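457aa long hypothetical protein (Pyrococcus horikoshii, PDB 2CSU) is of unknown function but carries a CoA-binding domain of the Rossmann kind and two further domains of the succinyl-CoA ligase families, and forms a two-chain assembly. Local coordinates at residues T300-P305 / I375-T380; S333-M338 / Y357-L362; S350-D355 / L386-E391; L407-A412 / E432-V437. All coordinates share one frame; numbering follows the deposited sequence.

Contact 1. Residues T300-P305 / I375-T380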
# COMPACT_ATOMS: atom_id res chain seq x y z
N THR A 300 -7.98 -16.65 11.33
CA THR A 300 -7.93 -16.40 9.90
C THR A 300 -8.68 -17.45 9.08
O THR A 300 -8.97 -18.55 9.59
CB THR A 300 -6.45 -16.39 9.41
OG1 THR A 300 -6.40 -16.08 8.02
CG2 THR A 300 -5.81 -17.78 9.61
N ASN A 301 -8.98 -17.12 7.83
CA ASN A 301 -9.66 -18.04 6.92
C ASN A 301 -8.68 -18.48 5.84
O ASN A 301 -9.03 -19.18 4.91
CB ASN A 301 -10.91 -17.38 6.30
CG ASN A 301 -10.58 -16.31 5.27
OD1 ASN A 301 -9.52 -15.67 5.32
ND2 ASN A 301 -11.51 -16.09 4.34
N ALA A 302 -7.43 -18.05 6.00
CA ALA A 302 -6.37 -18.36 5.05
C ALA A 302 -5.04 -18.55 5.78
O ALA A 302 -4.57 -17.65 6.48
CB ALA A 302 -6.23 -17.23 4.04
N GLY A 303 -4.44 -19.73 5.62
CA GLY A 303 -3.17 -20.01 6.28
C GLY A 303 -2.06 -19.03 5.92
O GLY A 303 -1.46 -18.42 6.81
N GLY A 304 -1.78 -18.88 4.63
CA GLY A 304 -0.73 -17.98 4.18
C GLY A 304 -0.69 -16.66 4.92
O GLY A 304 0.28 -16.37 5.62
N PRO A 305 -1.74 -15.83 4.78
CA PRO A 305 -1.83 -14.53 5.44
C PRO A 305 -1.55 -14.63 6.93
O PRO A 305 -1.07 -13.68 7.53
CB PRO A 305 -3.27 -14.11 5.15
CG PRO A 305 -3.48 -14.65 3.79
CD PRO A 305 -2.88 -16.04 3.88
N ILE A 375 -7.97 -11.99 10.50
CA ILE A 375 -7.51 -11.98 9.11
C ILE A 375 -8.52 -12.67 8.18
O ILE A 375 -8.96 -13.80 8.40
CB ILE A 375 -6.17 -12.72 9.05
CG1 ILE A 375 -5.13 -12.00 9.91
CG2 ILE A 375 -5.65 -12.75 7.60
CD1 ILE A 375 -3.81 -12.77 9.98
N CYS A 376 -8.93 -11.95 7.10
CA CYS A 376 -9.90 -12.55 6.23
C CYS A 376 -9.62 -12.21 4.79
O CYS A 376 -9.65 -11.06 4.37
CB CYS A 376 -11.27 -12.00 6.61
SG CYS A 376 -12.56 -12.52 5.45
N VAL A 377 -9.26 -13.25 4.03
CA VAL A 377 -9.41 -13.12 2.61
C VAL A 377 -10.90 -13.23 2.27
O VAL A 377 -11.58 -14.19 2.62
CB VAL A 377 -8.61 -14.24 1.95
CG1 VAL A 377 -8.71 -14.09 0.43
CG2 VAL A 377 -7.16 -14.15 2.36
N VAL A 378 -11.43 -12.16 1.66
CA VAL A 378 -12.86 -12.15 1.38
C VAL A 378 -13.22 -13.08 0.22
O VAL A 378 -12.79 -12.93 -0.91
CB VAL A 378 -13.28 -10.71 1.06
CG1 VAL A 378 -14.75 -10.69 0.63
CG2 VAL A 378 -13.11 -9.85 2.30
N PRO A 379 -14.04 -14.11 0.55
CA PRO A 379 -14.45 -15.10 -0.43
C PRO A 379 -15.55 -14.57 -1.33
O PRO A 379 -16.42 -13.81 -0.91
CB PRO A 379 -14.95 -16.31 0.35
CG PRO A 379 -15.55 -15.71 1.63
CD PRO A 379 -14.65 -14.40 1.84
N THR A 380 -15.49 -14.99 -2.60
CA THR A 380 -16.52 -14.61 -3.56
C THR A 380 -17.30 -15.84 -4.04
O THR A 380 -17.93 -15.85 -5.09
CB THR A 380 -15.84 -13.91 -4.74
OG1 THR A 380 -14.91 -14.82 -5.34
CG2 THR A 380 -15.07 -12.68 -4.25

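Contact 2. Residues S333-M338 / Y357-L362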
# COMPACT_ATOMS: atom_id res chain seq x y z
N SER A 333 -15.27 -28.24 17.69
CA SER A 333 -16.62 -28.77 17.51
C SER A 333 -17.37 -28.21 16.30
O SER A 333 -18.08 -28.96 15.62
CB SER A 333 -17.45 -28.54 18.76
OG SER A 333 -17.87 -27.19 18.85
N PHE A 334 -17.20 -26.93 16.00
CA PHE A 334 -17.93 -26.35 14.88
C PHE A 334 -17.09 -26.03 13.65
O PHE A 334 -17.64 -25.71 12.60
CB PHE A 334 -18.68 -25.10 15.34
CG PHE A 334 -17.79 -23.93 15.64
CD1 PHE A 334 -17.44 -23.04 14.63
CD2 PHE A 334 -17.32 -23.71 16.92
CE1 PHE A 334 -16.62 -21.93 14.90
CE2 PHE A 334 -16.49 -22.62 17.21
CZ PHE A 334 -16.14 -21.72 16.20
N LEU A 335 -15.77 -26.11 13.77
CA LEU A 335 -14.90 -25.82 12.63
C LEU A 335 -14.58 -27.08 11.85
O LEU A 335 -14.71 -28.18 12.37
CB LEU A 335 -13.59 -25.19 13.10
CG LEU A 335 -13.70 -23.78 13.69
CD1 LEU A 335 -12.31 -23.31 14.15
CD2 LEU A 335 -14.28 -22.86 12.65
N PRO A 336 -14.17 -26.94 10.59
CA PRO A 336 -13.84 -28.11 9.76
C PRO A 336 -12.74 -28.96 10.40
O PRO A 336 -12.08 -28.53 11.35
CB PRO A 336 -13.41 -27.48 8.43
CG PRO A 336 -14.24 -26.22 8.38
CD PRO A 336 -14.13 -25.70 9.79
N PRO A 337 -12.52 -30.17 9.87
CA PRO A 337 -11.56 -31.16 10.36
C PRO A 337 -10.09 -30.71 10.20
O PRO A 337 -9.25 -30.96 11.04
CB PRO A 337 -11.80 -32.47 9.62
CG PRO A 337 -13.19 -32.40 9.01
CD PRO A 337 -13.42 -30.82 8.92
N MSE A 338 -9.78 -30.08 9.04
CA MSE A 338 -8.40 -29.65 8.82
C MSE A 338 -8.14 -28.23 9.32
O MSE A 338 -7.27 -27.51 8.84
CB MSE A 338 -8.09 -29.74 7.32
CG MSE A 338 -7.01 -30.78 7.02
SE MSE A 338 -7.62 -32.47 7.17
CE MSE A 338 -6.50 -33.03 8.46
N TYR A 357 -17.87 -14.92 13.94
CA TYR A 357 -18.48 -14.48 15.19
C TYR A 357 -18.08 -15.40 16.35
O TYR A 357 -17.56 -14.96 17.37
CB TYR A 357 -20.00 -14.50 15.02
CG TYR A 357 -20.69 -14.62 16.34
CD1 TYR A 357 -20.65 -13.56 17.25
CD2 TYR A 357 -21.41 -15.77 16.66
CE1 TYR A 357 -21.33 -13.65 18.45
CE2 TYR A 357 -22.08 -15.86 17.87
CZ TYR A 357 -22.04 -14.81 18.77
OH TYR A 357 -22.67 -14.92 19.99
N ARG A 358 -18.35 -16.69 16.21
CA ARG A 358 -18.06 -17.63 17.29
C ARG A 358 -16.59 -17.67 17.69
O ARG A 358 -16.27 -17.60 18.88
CB ARG A 358 -18.52 -19.04 16.89
CG ARG A 358 -20.03 -19.22 16.92
CD ARG A 358 -20.42 -20.63 16.51
NE ARG A 358 -20.45 -21.56 17.65
CZ ARG A 358 -20.85 -22.83 17.55
NH1 ARG A 358 -21.23 -23.31 16.37
NH2 ARG A 358 -20.88 -23.61 18.62
N THR A 359 -15.70 -17.80 16.71
CA THR A 359 -14.27 -17.87 17.00
C THR A 359 -13.74 -16.60 17.69
O THR A 359 -12.95 -16.69 18.63
CB THR A 359 -13.46 -18.10 15.70
OG1 THR A 359 -13.88 -19.34 15.10
CG2 THR A 359 -11.98 -18.18 16.02
N ALA A 360 -14.18 -15.43 17.24
CA ALA A 360 -13.74 -14.17 17.83
C ALA A 360 -14.18 -14.07 19.28
O ALA A 360 -13.41 -13.67 20.16
CB ALA A 360 -14.29 -13.00 17.02
N LYS A 361 -15.44 -14.45 19.53
CA LYS A 361 -16.02 -14.44 20.87
C LYS A 361 -15.19 -15.36 21.77
O LYS A 361 -14.74 -14.96 22.85
CB LYS A 361 -17.47 -14.94 20.80
CG LYS A 361 -18.21 -15.00 22.13
CD LYS A 361 -19.73 -15.17 21.92
CE LYS A 361 -20.39 -15.95 23.06
NZ LYS A 361 -21.86 -16.14 22.86
N LEU A 362 -14.98 -16.58 21.30
CA LEU A 362 -14.20 -17.57 22.03
C LEU A 362 -12.78 -17.10 22.31
O LEU A 362 -12.27 -17.29 23.42
CB LEU A 362 -14.15 -18.89 21.24
CG LEU A 362 -15.35 -19.81 21.36
CD1 LEU A 362 -15.34 -20.85 20.25
CD2 LEU A 362 -15.32 -20.48 22.73
O HOH W 1 -20.95 -26.26 18.39

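Contact 3. Residues S350-D355 / L386-E391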
# COMPACT_ATOMS: atom_id res chain seq x y z
N SER A 350 -13.82 -21.92 3.99
CA SER A 350 -15.27 -21.98 4.00
C SER A 350 -15.86 -21.17 5.15
O SER A 350 -17.07 -21.06 5.28
CB SER A 350 -15.73 -23.43 4.12
OG SER A 350 -15.11 -24.06 5.22
N ALA A 351 -15.00 -20.62 6.00
CA ALA A 351 -15.47 -19.84 7.14
C ALA A 351 -16.53 -18.80 6.78
O ALA A 351 -16.31 -17.91 5.94
CB ALA A 351 -14.31 -19.17 7.83
N ARG A 352 -17.68 -18.92 7.43
CA ARG A 352 -18.79 -17.99 7.23
C ARG A 352 -18.87 -16.98 8.37
O ARG A 352 -18.18 -17.08 9.38
CB ARG A 352 -20.08 -18.81 7.15
CG ARG A 352 -20.22 -19.59 5.85
CD ARG A 352 -21.62 -20.18 5.67
NE ARG A 352 -21.74 -20.87 4.38
CZ ARG A 352 -22.04 -20.11 3.32
NH1 ARG A 352 -22.23 -18.80 3.47
NH2 ARG A 352 -22.10 -20.66 2.10
N GLY A 353 -19.71 -15.96 8.16
CA GLY A 353 -19.87 -14.96 9.21
C GLY A 353 -20.04 -15.61 10.59
O GLY A 353 -19.42 -15.22 11.57
N GLU A 354 -20.93 -16.62 10.65
CA GLU A 354 -21.17 -17.28 11.92
C GLU A 354 -19.88 -17.84 12.53
O GLU A 354 -19.67 -17.83 13.74
CB GLU A 354 -22.17 -18.43 11.70
CG GLU A 354 -23.56 -17.94 11.30
CD GLU A 354 -24.01 -16.82 12.21
OE1 GLU A 354 -23.89 -16.95 13.42
OE2 GLU A 354 -24.52 -15.82 11.70
N ASP A 355 -19.02 -18.37 11.65
CA ASP A 355 -17.75 -18.92 12.12
C ASP A 355 -16.85 -17.83 12.71
O ASP A 355 -16.19 -18.02 13.72
CB ASP A 355 -17.05 -19.59 10.95
CG ASP A 355 -17.82 -20.84 10.52
OD1 ASP A 355 -17.98 -21.03 9.32
OD2 ASP A 355 -18.22 -21.60 11.39
N LEU A 386 -19.95 -10.17 1.00
CA LEU A 386 -18.66 -9.52 1.10
C LEU A 386 -18.38 -8.92 2.47
O LEU A 386 -17.26 -8.49 2.75
CB LEU A 386 -18.58 -8.41 0.04
CG LEU A 386 -18.76 -8.81 -1.43
CD1 LEU A 386 -18.99 -7.58 -2.27
CD2 LEU A 386 -17.54 -9.57 -1.90
N THR A 387 -19.40 -8.92 3.33
CA THR A 387 -19.26 -8.32 4.65
C THR A 387 -19.64 -9.19 5.83
O THR A 387 -19.51 -8.77 6.97
CB THR A 387 -20.14 -7.06 4.76
OG1 THR A 387 -21.52 -7.45 4.74
CG2 THR A 387 -19.89 -6.11 3.61
N GLU A 388 -20.11 -10.41 5.59
CA GLU A 388 -20.54 -11.23 6.72
C GLU A 388 -19.45 -11.53 7.73
O GLU A 388 -19.69 -11.50 8.94
CB GLU A 388 -21.21 -12.52 6.23
CG GLU A 388 -20.38 -13.42 5.33
CD GLU A 388 -21.18 -14.64 4.87
OE1 GLU A 388 -22.06 -14.49 3.98
OE2 GLU A 388 -20.95 -15.74 5.42
N HIS A 389 -18.25 -11.81 7.25
CA HIS A 389 -17.15 -12.12 8.15
C HIS A 389 -16.87 -10.92 9.04
O HIS A 389 -16.71 -11.05 10.24
CB HIS A 389 -15.94 -12.54 7.32
CG HIS A 389 -16.30 -13.44 6.18
ND1 HIS A 389 -16.78 -12.96 4.98
CD2 HIS A 389 -16.37 -14.79 6.10
CE1 HIS A 389 -17.12 -13.98 4.21
NE2 HIS A 389 -16.89 -15.10 4.87
N ALA A 390 -16.83 -9.73 8.45
CA ALA A 390 -16.63 -8.52 9.24
C ALA A 390 -17.79 -8.39 10.24
O ALA A 390 -17.57 -8.21 11.43
CB ALA A 390 -16.59 -7.32 8.35
N GLU A 391 -19.02 -8.50 9.75
CA GLU A 391 -20.18 -8.41 10.64
C GLU A 391 -19.96 -9.36 11.80
O GLU A 391 -20.14 -8.99 12.95
CB GLU A 391 -21.46 -8.78 9.89
CG GLU A 391 -21.85 -7.75 8.83
CD GLU A 391 -22.81 -8.31 7.80
OE1 GLU A 391 -23.00 -7.65 6.76
OE2 GLU A 391 -23.37 -9.41 8.04
O HOH W 2 -23.57 -17.44 5.99

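Contact 4. Residues L407-A412 / E432-V437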
# COMPACT_ATOMS: atom_id res chain seq x y z
N LEU A 407 -7.74 -6.02 16.14
CA LEU A 407 -7.25 -5.52 14.87
C LEU A 407 -7.70 -6.42 13.72
O LEU A 407 -7.88 -7.63 13.87
CB LEU A 407 -5.72 -5.49 14.93
CG LEU A 407 -5.21 -4.59 16.05
CD1 LEU A 407 -3.68 -4.51 16.09
CD2 LEU A 407 -5.71 -3.15 15.92
N ALA A 408 -7.93 -5.80 12.55
CA ALA A 408 -8.36 -6.57 11.40
C ALA A 408 -7.41 -6.42 10.22
O ALA A 408 -6.81 -5.37 10.00
CB ALA A 408 -9.77 -6.09 11.01
N MSE A 409 -7.23 -7.53 9.50
CA MSE A 409 -6.52 -7.47 8.24
C MSE A 409 -7.31 -8.19 7.15
O MSE A 409 -7.39 -9.41 7.11
CB MSE A 409 -5.16 -8.13 8.42
CG MSE A 409 -4.14 -7.68 7.36
SE MSE A 409 -3.59 -9.05 6.33
CE MSE A 409 -4.12 -8.39 4.75
N PHE A 410 -7.94 -7.38 6.28
CA PHE A 410 -8.82 -7.95 5.28
C PHE A 410 -8.25 -7.82 3.87
O PHE A 410 -7.65 -6.83 3.49
CB PHE A 410 -10.16 -7.22 5.36
CG PHE A 410 -11.08 -7.95 6.30
CD1 PHE A 410 -10.65 -8.26 7.58
CD2 PHE A 410 -12.36 -8.29 5.89
CE1 PHE A 410 -11.51 -8.91 8.46
CE2 PHE A 410 -13.22 -8.94 6.77
CZ PHE A 410 -12.79 -9.25 8.06
N MSE A 411 -8.43 -8.91 3.08
CA MSE A 411 -7.94 -8.89 1.71
C MSE A 411 -9.01 -9.38 0.73
O MSE A 411 -9.69 -10.37 0.94
CB MSE A 411 -6.71 -9.81 1.63
CG MSE A 411 -5.50 -9.23 2.37
SE MSE A 411 -4.10 -10.36 2.36
CE MSE A 411 -3.81 -10.38 0.59
N ALA A 412 -9.18 -8.61 -0.37
CA ALA A 412 -8.36 -7.42 -0.55
C ALA A 412 -8.81 -6.63 -1.78
O ALA A 412 -9.79 -6.95 -2.44
CB ALA A 412 -6.90 -7.87 -0.73
N GLU A 432 -4.44 -3.99 5.23
CA GLU A 432 -4.42 -4.83 4.04
C GLU A 432 -3.08 -5.54 3.92
O GLU A 432 -2.87 -6.33 3.00
CB GLU A 432 -4.70 -3.95 2.79
CG GLU A 432 -4.63 -4.68 1.45
CD GLU A 432 -5.51 -4.03 0.37
OE1 GLU A 432 -5.26 -4.27 -0.84
OE2 GLU A 432 -6.47 -3.31 0.72
N ARG A 433 -2.18 -5.27 4.87
CA ARG A 433 -0.84 -5.86 4.87
C ARG A 433 -0.47 -6.54 6.19
O ARG A 433 -0.76 -6.03 7.26
CB ARG A 433 0.23 -4.79 4.61
CG ARG A 433 0.06 -3.97 3.34
CD ARG A 433 1.26 -3.07 3.16
NE ARG A 433 1.20 -2.34 1.91
CZ ARG A 433 0.58 -1.17 1.75
NH1 ARG A 433 -0.04 -0.60 2.78
NH2 ARG A 433 0.57 -0.58 0.56
N PRO A 434 0.20 -7.69 6.11
CA PRO A 434 0.60 -8.36 7.35
C PRO A 434 1.51 -7.45 8.18
O PRO A 434 1.37 -7.38 9.39
CB PRO A 434 1.33 -9.60 6.84
CG PRO A 434 0.55 -9.94 5.61
CD PRO A 434 0.39 -8.58 4.95
N GLU A 435 2.41 -6.73 7.51
CA GLU A 435 3.32 -5.84 8.23
C GLU A 435 2.61 -4.66 8.88
O GLU A 435 3.01 -4.19 9.95
CB GLU A 435 4.44 -5.33 7.32
CG GLU A 435 3.98 -4.68 6.02
CD GLU A 435 3.72 -5.69 4.93
OE1 GLU A 435 3.23 -6.80 5.25
OE2 GLU A 435 4.01 -5.36 3.75
N ASP A 436 1.55 -4.19 8.24
CA ASP A 436 0.79 -3.05 8.76
C ASP A 436 0.03 -3.39 10.04
O ASP A 436 0.08 -2.63 11.01
CB ASP A 436 -0.18 -2.55 7.69
CG ASP A 436 0.51 -1.75 6.58
OD1 ASP A 436 -0.20 -1.22 5.70
OD2 ASP A 436 1.75 -1.65 6.60
N VAL A 437 -0.67 -4.52 10.05
CA VAL A 437 -1.41 -4.90 11.24
C VAL A 437 -0.40 -5.22 12.36
O VAL A 437 -0.65 -4.92 13.53
CB VAL A 437 -2.37 -6.12 10.94
CG1 VAL A 437 -1.58 -7.35 10.52
CG2 VAL A 437 -3.26 -6.42 12.16

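Contact 1. Residues T300-P305 / I375-T380
The side-chain amide of N301 grips the backbone of V377 with both of its ends. ND2 gives a hydrogen to V377 O at 2.6 Å, nearly straight (164°), in the carbonyl plane and on a lone pair; OD1 takes the V377 N-H at 2.8 Å by a more bent bond (140°). This two-bond clamp fixes the rotation of the amide and ties it to the neighbouring strand just where N301 leaves its own. CG of N301 stands between backbone N and carbonyl carbon (chi1 72°), which turns the amide across to strand 371-377. T300 OG1 folds back to bond A302 O at 2.9 Å, within the turn that opens helix 303-314, and also lies 3.4 Å from I375 CG2. That methyl is met as well by P305 CB at 3.7 Å, while V377 CG2 packs against A302 CB at 3.6 Å and, more loosely, against the P305 ring. The contact thus joins the end of strand 295-300 and the start of its following helix to strand 371-377. Y356 of helix 353-365 and H389 of helix 388-400 lie beside it, strand 406-411 continues the sheet, and A160 and L161 of the second subunit pack on the apolar side.

Contact 2. Residues S333-M338 / Y357-L362
R358 lays its side chain along the ring of F334, a stacked cation-pi pair that joins the last turn of helix 325-334 to helix 353-365 in the alpha/beta domain of the Ligase-CoA family. Starting at the backbone, R358 CB touches the far end of the ring, 3.7 Å from F334 CZ. CD then sits almost exactly over the ring centre, 4.1 Å from the centroid and only 4° off the normal, so its hydrogens make a CH-pi contact with the face. The chain turns at this point (chi3 88°), which lays the guanidinium flat on the ring rather than on edge. NE lies over the same face near the rim, and CZ is 3.7 Å from F334 CD2, with the two planes 17° apart. The group is off-centre, displaced toward the root of the phenylalanine: NH1 reaches past the ring to F334 CB at 3.3 Å. The two side chains therefore run past each other in opposite directions.

At its edge the ring meets two further residues of helix 353-365. L362 CD1 approaches F334 CE2 in the ring plane at 3.7 Å, and T359 OG1 lies near that plane beside CZ, while its polar partner is the carbonyl of D355 one turn back. L331 and T327 of helix 325-334 continue the packing around T359 and L362. At the tip of the arginine, R358 NH2 gives a hydrogen to a water whose oxygen is 2.7 Å away. The same water donates in turn to S333 OG, 3.3 Å from its oxygen.

Contact 3. Residues S350-D355 / L386-E391
Two helices of the alpha/beta domain begin side by side here: G353, the first residue of helix 353-365, and H389, in the first turn of helix 388-400, bring their CA atoms to 4.1 Å. The backbones meet directly at this point, G353 CA lying 4.0 Å from H389 N with no side chain between them. The polar link is made by E388, whose OE2 takes the G353 N-H at 3.0 Å along a nearly straight line (171°). The donor comes on the anti side of the carboxylate, 20° out of its plane. CG of E388 lies between backbone N and carbonyl carbon (chi1 58°), and the extended remainder of the chain carries the carboxylate across to the other helix.

OE2 has further company. R352 NH1 stands 3.8 Å away in a long salt bridge, supplemented by a water that accepts from NH1 and donates to OE2. The arginine is also held by NH2 on the carbonyl of A382, and OE1 of E388 takes the N-H of T385. Two helix starts and an arginine near this carboxylate would probably stabilise its negative charge. R352 is itself at the N-cap position, and its own N-H is bound by D355 OD1 at 2.8 Å. Beside this network, A351 O lies at the edge of the H389 ring, 3.1 Å from NE2, and E388 CG rests over one face of the imidazole near its rim. Y356 of helix 353-365 meets H389 with its ring nearly perpendicular, P379 beyond strand 371-377 packs against the histidine, and helix 417-424 flanks A390 and E391.

Contact 4. Residues L407-A412 / E432-V437
The carboxylate of E432 comes up to the methyl group of A412, with OE1 4.0 Å from CB, and the same oxygen has a weak hydrogen bond from the N-H of G413. Next in the chain, the guanidinium of R433 is met at its edge, in plane, by D436 OD1: the salt bridge from NH1 is 3.0 Å long and reaches the carboxylate on its syn side. NE of R433 is paired with D277 of the second subunit, so this arginine links the start of helix 434-450 to the partner chain. The ring of F410 leads away from the 432-437 segment and packs against C376, T430 and helix 417-424.

Strand 406-411, helix 417-424 and strand 430-431 form a beta-alpha-beta unit at one side of the parallel part of the sheet, and after it the chain turns at E432 into helix 434-450. L407 and M409 point toward that last helix, whereas A408 and F410 meet helix 417-424, so the two helices lie on opposite faces of the strand. M409, a selenomethionine, leaves the strand with CG opposite the backbone N (chi1 -159°) and then bends, which lays SE over the start of the helix, 4.0 Å from P434 N and 4.2 Å from P434 CD. V437, one turn into the helix, divides its methyls between two residues of the strand: CG1 lies 4.1 Å from M409 CG and CG2 3.8 Å from L407 CB. L407 CD1 sits 4.0 Å from V437 O. P434 and V437 also rest on T309 of helix 303-314.

In the fold
All four contacts belong to the C-terminal alpha/beta domain. Contacts 1 and 4 lie mostly in the core, share one sheet through backbone bonds of C376 and V378 with M411, and touch the second subunit; contact 1 clamps a strand end with an amide, whereas contact 4 is mainly apolar packing of strand on helix. Contacts 2 and 3 are buried too, but each has more exposed polar groups and a bridging water. Both use helix 353-365, the first on the side facing helix 325-334, with R358 at the exposed rim, the second at its N-terminus with a carboxylate. F334 touches D355 of contact 3, and A390 packs on F410 of contact 4; contact 2 touches neither contact 1 nor contact 4.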